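Long-range contacts in methyltransferase (Pyrococcus horikoshii, PDB 1IXK), which probably methylates cytidine in tRNA at carbon 5, with S-adenosyl-L-methionine as methyl donor, as an archaeal member of the RsmB/NOP family: residues G29-R34 against Y298-E303; C247-E252 against A294-P299; K41-C46 against E303-F308; Q69-P74 against C81-P86. All coordinates share one frame; numbering follows the deposited sequence.

Contact 1. Residues G29-R34 against Y298-E303; sequences GERAIR and YPDVHE
Arg34 and Asp300 bring the two backbones nearest, 6.2 Å between their CA atoms, where the first turn of helix 31-38 faces the irregular loop after strand 295-297. Arg31 carries the contact. Its CG lies anti to the backbone N (chi1 -177°) and the chain runs straight on, which delivers the guanidinium side-on to the Asp300 carboxylate: NE bonds to OD2 at 2.9 Å and NH2 to OD1 at 3.0 Å, each oxygen using its syn lone pair. This bidentate salt bridge joins the N-terminal helical region to the methyltransferase domain, and Glu276 adds a second salt bridge to NH2. Arg31 CZ also sits over one face of the Tyr298 ring, 4.3 Å from its centroid, a cation-pi contact with the planes 54° apart; the Tyr298 hydroxyl is tied to Trp28. A water accepts from Arg34 NE at 2.9 Å and donates to Asp300 OD2 at 2.6 Å, so OD2 receives two bonds. Val301 CG1 and CG2 each come within 3.8 Å of Arg31 NH2.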
loop_
_atom_site.group_PDB
_atom_site.type_symbol
_atom_site.label_atom_id
_atom_site.label_comp_id
_atom_site.label_asym_id
_atom_site.label_seq_id
_atom_site.Cartn_x
_atom_site.Cartn_y
_atom_site.Cartn_z
ATOM N N GLY A 29 -6.252 11.508 -20.449
ATOM C CA GLY A 29 -6.450 11.547 -21.889
ATOM C C GLY A 29 -6.570 10.155 -22.479
ATOM O O GLY A 29 -7.155 9.268 -21.859
ATOM N N GLU A 30 -6.008 9.953 -23.669
ATOM C CA GLU A 30 -6.075 8.650 -24.335
ATOM C C GLU A 30 -5.487 7.500 -23.517
ATOM O O GLU A 30 -5.859 6.344 -23.712
ATOM C CB GLU A 30 -5.388 8.705 -25.706
ATOM C CG GLU A 30 -3.955 9.230 -25.694
ATOM C CD GLU A 30 -3.876 10.746 -25.770
ATOM O OE1 GLU A 30 -4.383 11.430 -24.851
ATOM O OE2 GLU A 30 -3.301 11.258 -26.757
ATOM N N ARG A 31 -4.575 7.809 -22.600
ATOM C CA ARG A 31 -3.974 6.771 -21.766
ATOM C C ARG A 31 -5.047 6.140 -20.875
ATOM O O ARG A 31 -4.886 5.021 -20.384
ATOM C CB ARG A 31 -2.857 7.360 -20.896
ATOM C CG ARG A 31 -2.136 6.324 -20.039
ATOM C CD ARG A 31 -1.141 6.966 -19.086
ATOM N NE ARG A 31 -0.468 5.967 -18.260
ATOM C CZ ARG A 31 0.465 6.243 -17.353
ATOM N NH1 ARG A 31 0.843 7.495 -17.147
ATOM N NH2 ARG A 31 1.025 5.262 -16.655
ATOM N N ALA A 32 -6.145 6.862 -20.680
ATOM C CA ALA A 32 -7.240 6.374 -19.853
ATOM C C ALA A 32 -7.655 4.956 -20.246
ATOM O O ALA A 32 -7.823 4.092 -19.388
ATOM C CB ALA A 32 -8.434 7.321 -19.957
ATOM N N ILE A 33 -7.815 4.715 -21.542
ATOM C CA ILE A 33 -8.214 3.399 -22.020
ATOM C C ILE A 33 -7.151 2.340 -21.713
ATOM O O ILE A 33 -7.480 1.222 -21.327
ATOM C CB ILE A 33 -8.492 3.420 -23.551
ATOM C CG1 ILE A 33 -8.912 2.028 -24.030
ATOM C CG2 ILE A 33 -7.260 3.881 -24.303
ATOM C CD1 ILE A 33 -10.202 1.536 -23.417
ATOM N N ARG A 34 -5.882 2.700 -21.874
ATOM C CA ARG A 34 -4.791 1.766 -21.615
ATOM C C ARG A 34 -4.717 1.365 -20.140
ATOM O O ARG A 34 -4.386 0.226 -19.811
ATOM C CB ARG A 34 -3.460 2.372 -22.076
ATOM C CG ARG A 34 -3.443 2.719 -23.568
ATOM C CD ARG A 34 -2.031 2.786 -24.138
ATOM N NE ARG A 34 -1.273 3.951 -23.690
ATOM C CZ ARG A 34 -1.534 5.206 -24.046
ATOM N NH1 ARG A 34 -2.544 5.473 -24.861
ATOM N NH2 ARG A 34 -0.777 6.196 -23.593
ATOM N N TYR A 298 0.802 2.688 -11.923
ATOM C CA TYR A 298 -0.280 2.450 -12.872
ATOM C C TYR A 298 -0.227 1.031 -13.419
ATOM O O TYR A 298 0.848 0.510 -13.719
ATOM C CB TYR A 298 -0.178 3.451 -14.020
ATOM C CG TYR A 298 -0.486 4.872 -13.618
ATOM C CD1 TYR A 298 -1.801 5.280 -13.386
ATOM C CD2 TYR A 298 0.534 5.816 -13.478
ATOM C CE1 TYR A 298 -2.096 6.587 -13.034
ATOM C CE2 TYR A 298 0.250 7.131 -13.122
ATOM C CZ TYR A 298 -1.069 7.510 -12.905
ATOM O OH TYR A 298 -1.367 8.812 -12.580
ATOM N N PRO A 299 -1.393 0.392 -13.569
ATOM C CA PRO A 299 -1.457 -0.977 -14.081
ATOM C C PRO A 299 -0.953 -1.145 -15.510
ATOM O O PRO A 299 -0.618 -2.250 -15.915
ATOM C CB PRO A 299 -2.936 -1.330 -13.937
ATOM C CG PRO A 299 -3.611 -0.008 -14.117
ATOM C CD PRO A 299 -2.743 0.916 -13.300
ATOM N N ASP A 300 -0.885 -0.055 -16.268
ATOM C CA ASP A 300 -0.423 -0.152 -17.647
ATOM C C ASP A 300 1.096 -0.113 -17.786
ATOM O O ASP A 300 1.629 -0.417 -18.853
ATOM C CB ASP A 300 -1.072 0.943 -18.510
ATOM C CG ASP A 300 -0.615 2.343 -18.143
ATOM O OD1 ASP A 300 -0.291 2.585 -16.959
ATOM O OD2 ASP A 300 -0.602 3.211 -19.045
ATOM N N VAL A 301 1.798 0.241 -16.715
ATOM C CA VAL A 301 3.254 0.281 -16.778
ATOM C C VAL A 301 3.948 -0.464 -15.635
ATOM O O VAL A 301 5.047 -0.981 -15.810
ATOM C CB VAL A 301 3.789 1.744 -16.809
ATOM C CG1 VAL A 301 3.238 2.481 -18.019
ATOM C CG2 VAL A 301 3.401 2.468 -15.549
ATOM N N HIS A 302 3.308 -0.537 -14.472
ATOM C CA HIS A 302 3.935 -1.192 -13.328
ATOM C C HIS A 302 3.421 -2.586 -12.986
ATOM O O HIS A 302 3.902 -3.206 -12.034
ATOM C CB HIS A 302 3.817 -0.305 -12.087
ATOM C CG HIS A 302 4.354 1.078 -12.283
ATOM N ND1 HIS A 302 3.544 2.161 -12.539
ATOM C CD2 HIS A 302 5.625 1.548 -12.275
ATOM C CE1 HIS A 302 4.292 3.244 -12.680
ATOM N NE2 HIS A 302 5.557 2.898 -12.524
ATOM N N GLU A 303 2.445 -3.072 -13.746
ATOM C CA GLU A 303 1.887 -4.398 -13.498
ATOM C C GLU A 303 1.382 -4.557 -12.065
ATOM O O GLU A 303 1.570 -5.599 -11.443
ATOM C CB GLU A 303 2.933 -5.478 -13.792
ATOM C CG GLU A 303 3.412 -5.495 -15.236
ATOM C CD GLU A 303 4.265 -6.711 -15.560
ATOM O OE1 GLU A 303 4.710 -6.826 -16.722
ATOM O OE2 GLU A 303 4.487 -7.552 -14.660
HETATM O O HOH W 1 0.410 3.218 -21.493
#

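Contact 2. Residues C247-E252 against A294-P299; sequences CSLEPE and ARRLYP
In the Rossmann-like methyltransferase fold, the loop between strand 240-246 and helix 255-264 begins with Cys247, the predicted nucleophile, here held in a disulfide with Cys197. Residues 247-252 make up most of this loop, and strand 295-297, which is hydrogen-bonded to strand 307-314 of the central sheet, sends Arg296 across to it. The backbones stay well apart, 8.5 Å between the CA atoms of Leu249 and Arg296, and the arginine side chain spans the gap, its middle torsions both near trans (chi2 178°, chi3 176°) and carrying the guanidinium across. The group meets the loop end-on: NH1 and NH2 both donate to the carbonyl oxygen of Leu249, each at 3.0 Å. That oxygen lies in the guanidinium plane, yet both nitrogens come to it from the same face of the peptide, NH2 standing 57° out of the carbonyl plane. Glu255 forms a salt bridge with NE, so a charge partner on the following helix helps to fix the rotation of the group. Within the loop, Ser248 OG accepts from Glu250 N at 3.1 Å, an ST turn, while OG is also bonded to Glu253. Trp28 of helix 18-28 packs against both Leu249 and Arg296. The apolar part is small and buried, Leu249 CD2 approaching Tyr298 CD1 at 4.3 Å. Beside the guanidinium, Pro251 CG lies 4.1 Å from Arg296 NH2.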
loop_
_atom_site.group_PDB
_atom_site.type_symbol
_atom_site.label_atom_id
_atom_site.label_comp_id
_atom_site.label_asym_id
_atom_site.label_seq_id
_atom_site.Cartn_x
_atom_site.Cartn_y
_atom_site.Cartn_z
ATOM N N CYS A 247 -5.133 2.197 -2.884
ATOM C CA CYS A 247 -5.159 1.462 -4.138
ATOM C C CYS A 247 -6.275 2.058 -4.975
ATOM O O CYS A 247 -7.051 1.347 -5.610
ATOM C CB CYS A 247 -5.410 -0.021 -3.894
ATOM S SG CYS A 247 -3.880 -0.941 -3.548
ATOM N N SER A 248 -6.340 3.384 -4.965
ATOM C CA SER A 248 -7.357 4.114 -5.706
ATOM C C SER A 248 -6.719 5.046 -6.725
ATOM O O SER A 248 -5.614 5.542 -6.517
ATOM C CB SER A 248 -8.211 4.934 -4.734
ATOM O OG SER A 248 -9.082 5.820 -5.420
ATOM N N LEU A 249 -7.423 5.280 -7.827
ATOM C CA LEU A 249 -6.940 6.182 -8.866
ATOM C C LEU A 249 -7.523 7.580 -8.664
ATOM O O LEU A 249 -7.054 8.548 -9.269
ATOM C CB LEU A 249 -7.367 5.682 -10.247
ATOM C CG LEU A 249 -6.772 4.370 -10.744
ATOM C CD1 LEU A 249 -7.487 3.948 -12.024
ATOM C CD2 LEU A 249 -5.281 4.554 -10.976
ATOM N N GLU A 250 -8.533 7.681 -7.804
ATOM C CA GLU A 250 -9.221 8.954 -7.567
ATOM C C GLU A 250 -8.417 10.014 -6.827
ATOM O O GLU A 250 -7.914 9.777 -5.725
ATOM C CB GLU A 250 -10.533 8.734 -6.788
ATOM C CG GLU A 250 -11.407 7.570 -7.244
ATOM C CD GLU A 250 -11.643 7.539 -8.739
ATOM O OE1 GLU A 250 -11.836 8.613 -9.349
ATOM O OE2 GLU A 250 -11.644 6.431 -9.309
ATOM N N PRO A 251 -8.296 11.210 -7.419
ATOM C CA PRO A 251 -7.545 12.283 -6.763
ATOM C C PRO A 251 -8.164 12.642 -5.409
ATOM O O PRO A 251 -7.456 13.043 -4.491
ATOM C CB PRO A 251 -7.642 13.435 -7.760
ATOM C CG PRO A 251 -7.708 12.731 -9.084
ATOM C CD PRO A 251 -8.666 11.588 -8.794
ATOM N N GLU A 252 -9.484 12.492 -5.287
ATOM C CA GLU A 252 -10.166 12.822 -4.036
ATOM C C GLU A 252 -9.682 12.000 -2.845
ATOM O O GLU A 252 -9.718 12.471 -1.707
ATOM C CB GLU A 252 -11.692 12.662 -4.178
ATOM C CG GLU A 252 -12.372 13.727 -5.046
ATOM C CD GLU A 252 -12.380 13.387 -6.523
ATOM O OE1 GLU A 252 -11.654 12.447 -6.933
ATOM O OE2 GLU A 252 -13.115 14.069 -7.279
ATOM N N ALA A 294 4.949 12.840 -3.924
ATOM C CA ALA A 294 4.076 11.671 -3.813
ATOM C C ALA A 294 4.176 10.900 -5.128
ATOM O O ALA A 294 4.519 11.479 -6.159
ATOM C CB ALA A 294 2.637 12.112 -3.565
ATOM N N ARG A 295 3.863 9.607 -5.099
ATOM C CA ARG A 295 3.975 8.769 -6.290
ATOM C C ARG A 295 2.721 7.966 -6.599
ATOM O O ARG A 295 1.881 7.744 -5.736
ATOM C CB ARG A 295 5.131 7.773 -6.127
ATOM C CG ARG A 295 6.379 8.345 -5.475
ATOM C CD ARG A 295 6.902 9.544 -6.232
ATOM N NE ARG A 295 7.413 9.199 -7.552
ATOM C CZ ARG A 295 7.844 10.095 -8.436
ATOM N NH1 ARG A 295 7.820 11.383 -8.134
ATOM N NH2 ARG A 295 8.300 9.706 -9.619
ATOM N N ARG A 296 2.621 7.530 -7.846
ATOM C CA ARG A 296 1.511 6.708 -8.307
ATOM C C ARG A 296 2.051 5.559 -9.145
ATOM O O ARG A 296 3.009 5.727 -9.909
ATOM C CB ARG A 296 0.549 7.517 -9.181
ATOM C CG ARG A 296 -0.523 8.281 -8.423
ATOM C CD ARG A 296 -1.381 9.073 -9.403
ATOM N NE ARG A 296 -2.498 9.753 -8.753
ATOM C CZ ARG A 296 -3.769 9.391 -8.884
ATOM N NH1 ARG A 296 -4.088 8.348 -9.641
ATOM N NH2 ARG A 296 -4.724 10.083 -8.274
ATOM N N LEU A 297 1.428 4.395 -8.997
ATOM C CA LEU A 297 1.788 3.222 -9.778
ATOM C C LEU A 297 0.565 2.976 -10.650
ATOM O O LEU A 297 -0.571 3.062 -10.177
ATOM C CB LEU A 297 2.042 2.008 -8.881
ATOM C CG LEU A 297 3.273 2.052 -7.974
ATOM C CD1 LEU A 297 3.340 0.764 -7.158
ATOM C CD2 LEU A 297 4.535 2.224 -8.814
ATOM N N TYR A 298 0.802 2.688 -11.923
ATOM C CA TYR A 298 -0.280 2.450 -12.872
ATOM C C TYR A 298 -0.227 1.031 -13.419
ATOM O O TYR A 298 0.848 0.510 -13.719
ATOM C CB TYR A 298 -0.178 3.451 -14.020
ATOM C CG TYR A 298 -0.486 4.872 -13.618
ATOM C CD1 TYR A 298 -1.801 5.280 -13.386
ATOM C CD2 TYR A 298 0.534 5.816 -13.478
ATOM C CE1 TYR A 298 -2.096 6.587 -13.034
ATOM C CE2 TYR A 298 0.250 7.131 -13.122
ATOM C CZ TYR A 298 -1.069 7.510 -12.905
ATOM O OH TYR A 298 -1.367 8.812 -12.580
ATOM N N PRO A 299 -1.393 0.392 -13.569
ATOM C CA PRO A 299 -1.457 -0.977 -14.081
ATOM C C PRO A 299 -0.953 -1.145 -15.510
ATOM O O PRO A 299 -0.618 -2.250 -15.915
ATOM C CB PRO A 299 -2.936 -1.330 -13.937
ATOM C CG PRO A 299 -3.611 -0.008 -14.117
ATOM C CD PRO A 299 -2.743 0.916 -13.300
#

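Contact 3. Residues K41-C46 against E303-F308; sequences KPLPRC and ETSGFF
Van der Waals contact with Leu43 accounts for most of this meeting, in which the connection between helix 31-38 and strand 46-49 passes over the start of the segment leading into strand 307-314. Leu43 and Thr304 have the nearest CA atoms, 6.6 Å apart. With CG anti to the carbonyl carbon (chi1 -63°), the leucine points its two methyls at successive residues: CD2 lies 3.3 Å from Glu303 O and 3.7 Å from Thr304 CA, while CD1 is 3.7 Å from Ser305 OG. The neighbouring Pro44 ring is crossed at about a right angle by the extended Glu303 side chain, whose OE2 comes within 3.9 Å of Pro44 CG.

The polar bonds lie within 303-308 or lead outward. Thr304 OG1 donates to Ser305 O at 2.9 Å, a bond between neighbouring residues ahead of strand 307-314, and Ser305 OG has a weak hydrogen bond to Glu104. Ser305 lies close to the predicted nucleophile Cys247, about 5 Å between side chains. Leucine and proline thus lie against polar atoms of both backbone and side chains. Thr304 O and Ser305 N are buried here with no partner in the model; the contact shields them without bonding to them.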
loop_
_atom_site.group_PDB
_atom_site.type_symbol
_atom_site.label_atom_id
_atom_site.label_comp_id
_atom_site.label_asym_id
_atom_site.label_seq_id
_atom_site.Cartn_x
_atom_site.Cartn_y
_atom_site.Cartn_z
ATOM N N LYS A 41 -6.657 -7.268 -16.367
ATOM C CA LYS A 41 -5.774 -8.434 -16.366
ATOM C C LYS A 41 -5.292 -8.856 -14.978
ATOM O O LYS A 41 -5.073 -8.022 -14.103
ATOM C CB LYS A 41 -4.563 -8.157 -17.260
ATOM C CG LYS A 41 -4.924 -7.871 -18.704
ATOM C CD LYS A 41 -3.710 -7.433 -19.503
ATOM C CE LYS A 41 -4.071 -7.201 -20.964
ATOM N NZ LYS A 41 -5.207 -6.244 -21.116
ATOM N N PRO A 42 -5.117 -10.171 -14.764
ATOM C CA PRO A 42 -4.654 -10.685 -13.471
ATOM C C PRO A 42 -3.209 -10.267 -13.216
ATOM O O PRO A 42 -2.430 -10.105 -14.153
ATOM C CB PRO A 42 -4.783 -12.200 -13.633
ATOM C CG PRO A 42 -5.849 -12.352 -14.673
ATOM C CD PRO A 42 -5.492 -11.278 -15.657
ATOM N N LEU A 43 -2.856 -10.091 -11.948
ATOM C CA LEU A 43 -1.497 -9.708 -11.594
ATOM C C LEU A 43 -0.665 -10.967 -11.384
ATOM O O LEU A 43 -1.205 -12.038 -11.099
ATOM C CB LEU A 43 -1.496 -8.886 -10.302
ATOM C CG LEU A 43 -2.236 -7.548 -10.317
ATOM C CD1 LEU A 43 -2.218 -6.944 -8.922
ATOM C CD2 LEU A 43 -1.583 -6.608 -11.327
ATOM N N PRO A 44 0.662 -10.857 -11.539
ATOM C CA PRO A 44 1.539 -12.013 -11.346
ATOM C C PRO A 44 1.511 -12.339 -9.858
ATOM O O PRO A 44 1.071 -11.518 -9.056
ATOM C CB PRO A 44 2.907 -11.487 -11.774
ATOM C CG PRO A 44 2.576 -10.361 -12.722
ATOM C CD PRO A 44 1.425 -9.698 -12.031
ATOM N N ARG A 45 1.960 -13.530 -9.484
ATOM C CA ARG A 45 2.001 -13.899 -8.075
ATOM C C ARG A 45 3.382 -13.485 -7.571
ATOM O O ARG A 45 4.399 -13.886 -8.136
ATOM C CB ARG A 45 1.792 -15.410 -7.909
ATOM C CG ARG A 45 1.799 -15.881 -6.465
ATOM C CD ARG A 45 1.318 -17.323 -6.311
ATOM N NE ARG A 45 -0.116 -17.465 -6.555
ATOM C CZ ARG A 45 -0.669 -17.607 -7.757
ATOM N NH1 ARG A 45 0.089 -17.635 -8.848
ATOM N NH2 ARG A 45 -1.989 -17.711 -7.870
ATOM N N CYS A 46 3.421 -12.665 -6.524
ATOM C CA CYS A 46 4.695 -12.198 -5.985
ATOM C C CYS A 46 4.888 -12.625 -4.536
ATOM O O CYS A 46 3.925 -12.937 -3.829
ATOM C CB CYS A 46 4.784 -10.670 -6.076
ATOM S SG CYS A 46 4.310 -9.940 -7.679
ATOM N N GLU A 303 2.445 -3.072 -13.746
ATOM C CA GLU A 303 1.887 -4.398 -13.498
ATOM C C GLU A 303 1.382 -4.557 -12.065
ATOM O O GLU A 303 1.570 -5.599 -11.443
ATOM C CB GLU A 303 2.933 -5.478 -13.792
ATOM C CG GLU A 303 3.412 -5.495 -15.236
ATOM C CD GLU A 303 4.265 -6.711 -15.560
ATOM O OE1 GLU A 303 4.710 -6.826 -16.722
ATOM O OE2 GLU A 303 4.487 -7.552 -14.660
ATOM N N THR A 304 0.747 -3.512 -11.547
ATOM C CA THR A 304 0.193 -3.524 -10.197
ATOM C C THR A 304 -1.189 -2.904 -10.323
ATOM O O THR A 304 -1.597 -2.520 -11.415
ATOM C CB THR A 304 1.010 -2.635 -9.229
ATOM O OG1 THR A 304 0.930 -1.270 -9.662
ATOM C CG2 THR A 304 2.471 -3.059 -9.198
ATOM N N SER A 305 -1.911 -2.809 -9.215
ATOM C CA SER A 305 -3.225 -2.180 -9.241
ATOM C C SER A 305 -2.919 -0.685 -9.236
ATOM O O SER A 305 -1.763 -0.299 -9.086
ATOM C CB SER A 305 -4.017 -2.529 -7.977
ATOM O OG SER A 305 -4.114 -3.929 -7.786
ATOM N N GLY A 306 -3.938 0.152 -9.414
ATOM C CA GLY A 306 -3.709 1.587 -9.358
ATOM C C GLY A 306 -3.242 1.817 -7.932
ATOM O O GLY A 306 -3.861 1.310 -7.003
ATOM N N PHE A 307 -2.174 2.586 -7.748
ATOM C CA PHE A 307 -1.610 2.792 -6.416
ATOM C C PHE A 307 -1.144 4.240 -6.205
ATOM O O PHE A 307 -0.737 4.907 -7.149
ATOM C CB PHE A 307 -0.426 1.823 -6.278
ATOM C CG PHE A 307 0.257 1.847 -4.948
ATOM C CD1 PHE A 307 -0.270 1.155 -3.864
ATOM C CD2 PHE A 307 1.462 2.527 -4.790
ATOM C CE1 PHE A 307 0.403 1.125 -2.640
ATOM C CE2 PHE A 307 2.138 2.505 -3.578
ATOM C CZ PHE A 307 1.606 1.803 -2.498
ATOM N N PHE A 308 -1.211 4.711 -4.965
ATOM C CA PHE A 308 -0.787 6.069 -4.615
ATOM C C PHE A 308 -0.071 5.993 -3.281
ATOM O O PHE A 308 -0.523 5.301 -2.369
ATOM C CB PHE A 308 -2.001 6.996 -4.462
ATOM C CG PHE A 308 -1.660 8.370 -3.951
ATOM C CD1 PHE A 308 -1.164 9.346 -4.811
ATOM C CD2 PHE A 308 -1.847 8.693 -2.603
ATOM C CE1 PHE A 308 -0.861 10.629 -4.342
ATOM C CE2 PHE A 308 -1.544 9.975 -2.124
ATOM C CZ PHE A 308 -1.050 10.943 -3.000
#

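Contact 4. Residues Q69-P74 against C81-P86; sequences QFKRVP and CLTREP
Backbone hydrogen bonds pair Gln69 to Lys71 with Cys81 to Arg84 in an antiparallel hairpin at one edge of the four-stranded sheet of the N-terminal domain. Lys71 and Cys81 pair reciprocally, Cys81 N to Lys71 O at 2.8 Å and Lys71 N to Cys81 O at 2.9 Å. Opposite Gln69 stand two residues, Thr83 and Arg84, a classic beta bulge: Gln69 O accepts from Thr83 N at 2.9 Å (179°) and from Arg84 N at 3.2 Å, both from one face of its carbonyl plane.

Among the apolar contacts, Phe70 CD1 meets Leu82 CD2 at 4.1 Å, on the face where Phe70 also packs edge-to-face with Phe47 and Phe80. Val73 CG1 touches Cys81 SG at 3.7 Å, beside the disulfide to Cys46.

Polar side chains meet too. Lys71 CG rests on Thr83 CG2 at 3.6 Å. With CG anti to the backbone N (chi1 -173°), extended Arg84 lays CB and CD along the Gln69 amide, whose oxygen OE1 lies 3.3 Å from the Arg84 CD methylene; Arg84 NH2 bonds to Gly67 O. The bulge thus breaks regular pairing at a carbonyl oxygen that accepts two N-H groups, while the disulfide ties the hairpin to strand 46-49.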
loop_
_atom_site.group_PDB
_atom_site.type_symbol
_atom_site.label_atom_id
_atom_site.label_comp_id
_atom_site.label_asym_id
_atom_site.label_seq_id
_atom_site.Cartn_x
_atom_site.Cartn_y
_atom_site.Cartn_z
ATOM N N GLN A 69 11.305 -19.312 -11.051
ATOM C CA GLN A 69 12.065 -18.197 -11.605
ATOM C C GLN A 69 11.258 -16.948 -11.272
ATOM O O GLN A 69 10.030 -16.993 -11.209
ATOM C CB GLN A 69 12.248 -18.355 -13.116
ATOM C CG GLN A 69 12.980 -19.638 -13.496
ATOM C CD GLN A 69 13.251 -19.751 -14.986
ATOM O OE1 GLN A 69 12.374 -19.494 -15.809
ATOM N NE2 GLN A 69 14.466 -20.155 -15.337
ATOM N N PHE A 70 11.943 -15.835 -11.043
ATOM C CA PHE A 70 11.256 -14.607 -10.665
ATOM C C PHE A 70 12.092 -13.361 -10.909
ATOM O O PHE A 70 13.310 -13.443 -11.065
ATOM C CB PHE A 70 10.880 -14.678 -9.184
ATOM C CG PHE A 70 11.862 -15.456 -8.348
ATOM C CD1 PHE A 70 11.679 -16.820 -8.127
ATOM C CD2 PHE A 70 12.995 -14.840 -7.824
ATOM C CE1 PHE A 70 12.611 -17.562 -7.395
ATOM C CE2 PHE A 70 13.938 -15.573 -7.089
ATOM C CZ PHE A 70 13.741 -16.937 -6.878
ATOM N N LYS A 71 11.423 -12.211 -10.929
ATOM C CA LYS A 71 12.084 -10.925 -11.141
ATOM C C LYS A 71 11.923 -10.076 -9.883
ATOM O O LYS A 71 10.951 -10.218 -9.149
ATOM C CB LYS A 71 11.455 -10.175 -12.313
ATOM C CG LYS A 71 11.457 -10.919 -13.628
ATOM C CD LYS A 71 10.738 -10.102 -14.691
ATOM C CE LYS A 71 9.310 -9.776 -14.260
ATOM N NZ LYS A 71 8.585 -8.952 -15.268
ATOM N N ARG A 72 12.870 -9.181 -9.651
ATOM C CA ARG A 72 12.815 -8.328 -8.471
ATOM C C ARG A 72 11.725 -7.268 -8.552
ATOM O O ARG A 72 11.381 -6.793 -9.632
ATOM C CB ARG A 72 14.161 -7.631 -8.273
ATOM C CG ARG A 72 14.980 -8.155 -7.107
ATOM C CD ARG A 72 14.320 -7.844 -5.767
ATOM N NE ARG A 72 14.050 -6.416 -5.604
ATOM C CZ ARG A 72 14.983 -5.465 -5.610
ATOM N NH1 ARG A 72 16.263 -5.781 -5.772
ATOM N NH2 ARG A 72 14.634 -4.194 -5.453
ATOM N N VAL A 73 11.160 -6.918 -7.401
ATOM C CA VAL A 73 10.177 -5.850 -7.364
ATOM C C VAL A 73 11.118 -4.672 -7.118
ATOM O O VAL A 73 11.853 -4.647 -6.132
ATOM C CB VAL A 73 9.160 -6.006 -6.200
ATOM C CG1 VAL A 73 8.355 -7.289 -6.378
ATOM C CG2 VAL A 73 9.879 -6.018 -4.862
ATOM N N PRO A 74 11.127 -3.697 -8.033
ATOM C CA PRO A 74 11.981 -2.505 -7.963
ATOM C C PRO A 74 12.088 -1.796 -6.613
ATOM O O PRO A 74 13.182 -1.453 -6.167
ATOM C CB PRO A 74 11.384 -1.597 -9.033
ATOM C CG PRO A 74 10.850 -2.573 -10.044
ATOM C CD PRO A 74 10.184 -3.597 -9.162
ATOM N N CYS A 81 8.581 -11.286 -8.138
ATOM C CA CYS A 81 7.347 -11.717 -8.777
ATOM C C CYS A 81 7.682 -12.891 -9.700
ATOM O O CYS A 81 8.632 -12.844 -10.486
ATOM C CB CYS A 81 6.687 -10.570 -9.549
ATOM S SG CYS A 81 6.043 -9.226 -8.479
ATOM N N LEU A 82 6.903 -13.954 -9.574
ATOM C CA LEU A 82 7.115 -15.172 -10.347
ATOM C C LEU A 82 6.946 -15.073 -11.859
ATOM O O LEU A 82 6.006 -14.450 -12.356
ATOM C CB LEU A 82 6.199 -16.265 -9.806
ATOM C CG LEU A 82 6.557 -16.733 -8.401
ATOM C CD1 LEU A 82 5.352 -17.383 -7.737
ATOM C CD2 LEU A 82 7.737 -17.707 -8.494
ATOM N N THR A 83 7.877 -15.698 -12.578
ATOM C CA THR A 83 7.858 -15.745 -14.035
ATOM C C THR A 83 7.762 -17.214 -14.436
ATOM O O THR A 83 7.384 -17.542 -15.560
ATOM C CB THR A 83 9.126 -15.123 -14.645
ATOM O OG1 THR A 83 10.288 -15.747 -14.086
ATOM C CG2 THR A 83 9.167 -13.631 -14.360
ATOM N N ARG A 84 8.119 -18.091 -13.505
ATOM C CA ARG A 84 8.033 -19.533 -13.722
ATOM C C ARG A 84 7.663 -20.174 -12.398
ATOM O O ARG A 84 8.442 -20.168 -11.447
ATOM C CB ARG A 84 9.360 -20.125 -14.208
ATOM C CG ARG A 84 9.253 -21.609 -14.609
ATOM C CD ARG A 84 10.561 -22.128 -15.198
ATOM N NE ARG A 84 10.401 -23.386 -15.931
ATOM C CZ ARG A 84 10.289 -24.589 -15.372
ATOM N NH1 ARG A 84 10.145 -25.664 -16.142
ATOM N NH2 ARG A 84 10.333 -24.729 -14.052
ATOM N N GLU A 85 6.458 -20.717 -12.337
ATOM C CA GLU A 85 5.988 -21.359 -11.127
ATOM C C GLU A 85 5.688 -22.799 -11.484
ATOM O O GLU A 85 4.531 -23.147 -11.744
ATOM C CB GLU A 85 4.715 -20.678 -10.629
ATOM C CG GLU A 85 4.411 -20.924 -9.169
ATOM C CD GLU A 85 3.182 -20.166 -8.704
ATOM O OE1 GLU A 85 2.702 -19.294 -9.458
ATOM O OE2 GLU A 85 2.701 -20.439 -7.585
ATOM N N PRO A 86 6.723 -23.660 -11.502
ATOM C CA PRO A 86 6.452 -25.052 -11.845
ATOM C C PRO A 86 5.194 -25.496 -11.133
ATOM O O PRO A 86 4.169 -25.724 -11.793
ATOM C CB PRO A 86 7.709 -25.794 -11.369
ATOM C CG PRO A 86 8.293 -24.904 -10.352
ATOM C CD PRO A 86 8.077 -23.536 -10.944
#

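Contacts 1, 2 and 3 adjoin, their centres 11 to 12 Å apart, because 294-308 is one continuous run: Tyr298 and Pro299 serve contacts 1 and 2, Glu303 contacts 1 and 3. Strands 295-297 and 307-314 pair between contacts 2 and 3, with Leu297 N 2.9 Å from Phe307 O. Contact 2 holds the predicted nucleophile Cys247. Of the two contacts that reach it from the N-terminal region, contact 3 is the nearer: side chain to side chain, Ser305 lies about 5 Å from Cys247, Tyr298 of contact 1 about 11 Å. Contact 4 is remote from contact 2, centres about 24 Å apart, but meets contact 3 through the Cys46-Cys81 disulfide, SG to SG 2.0 Å.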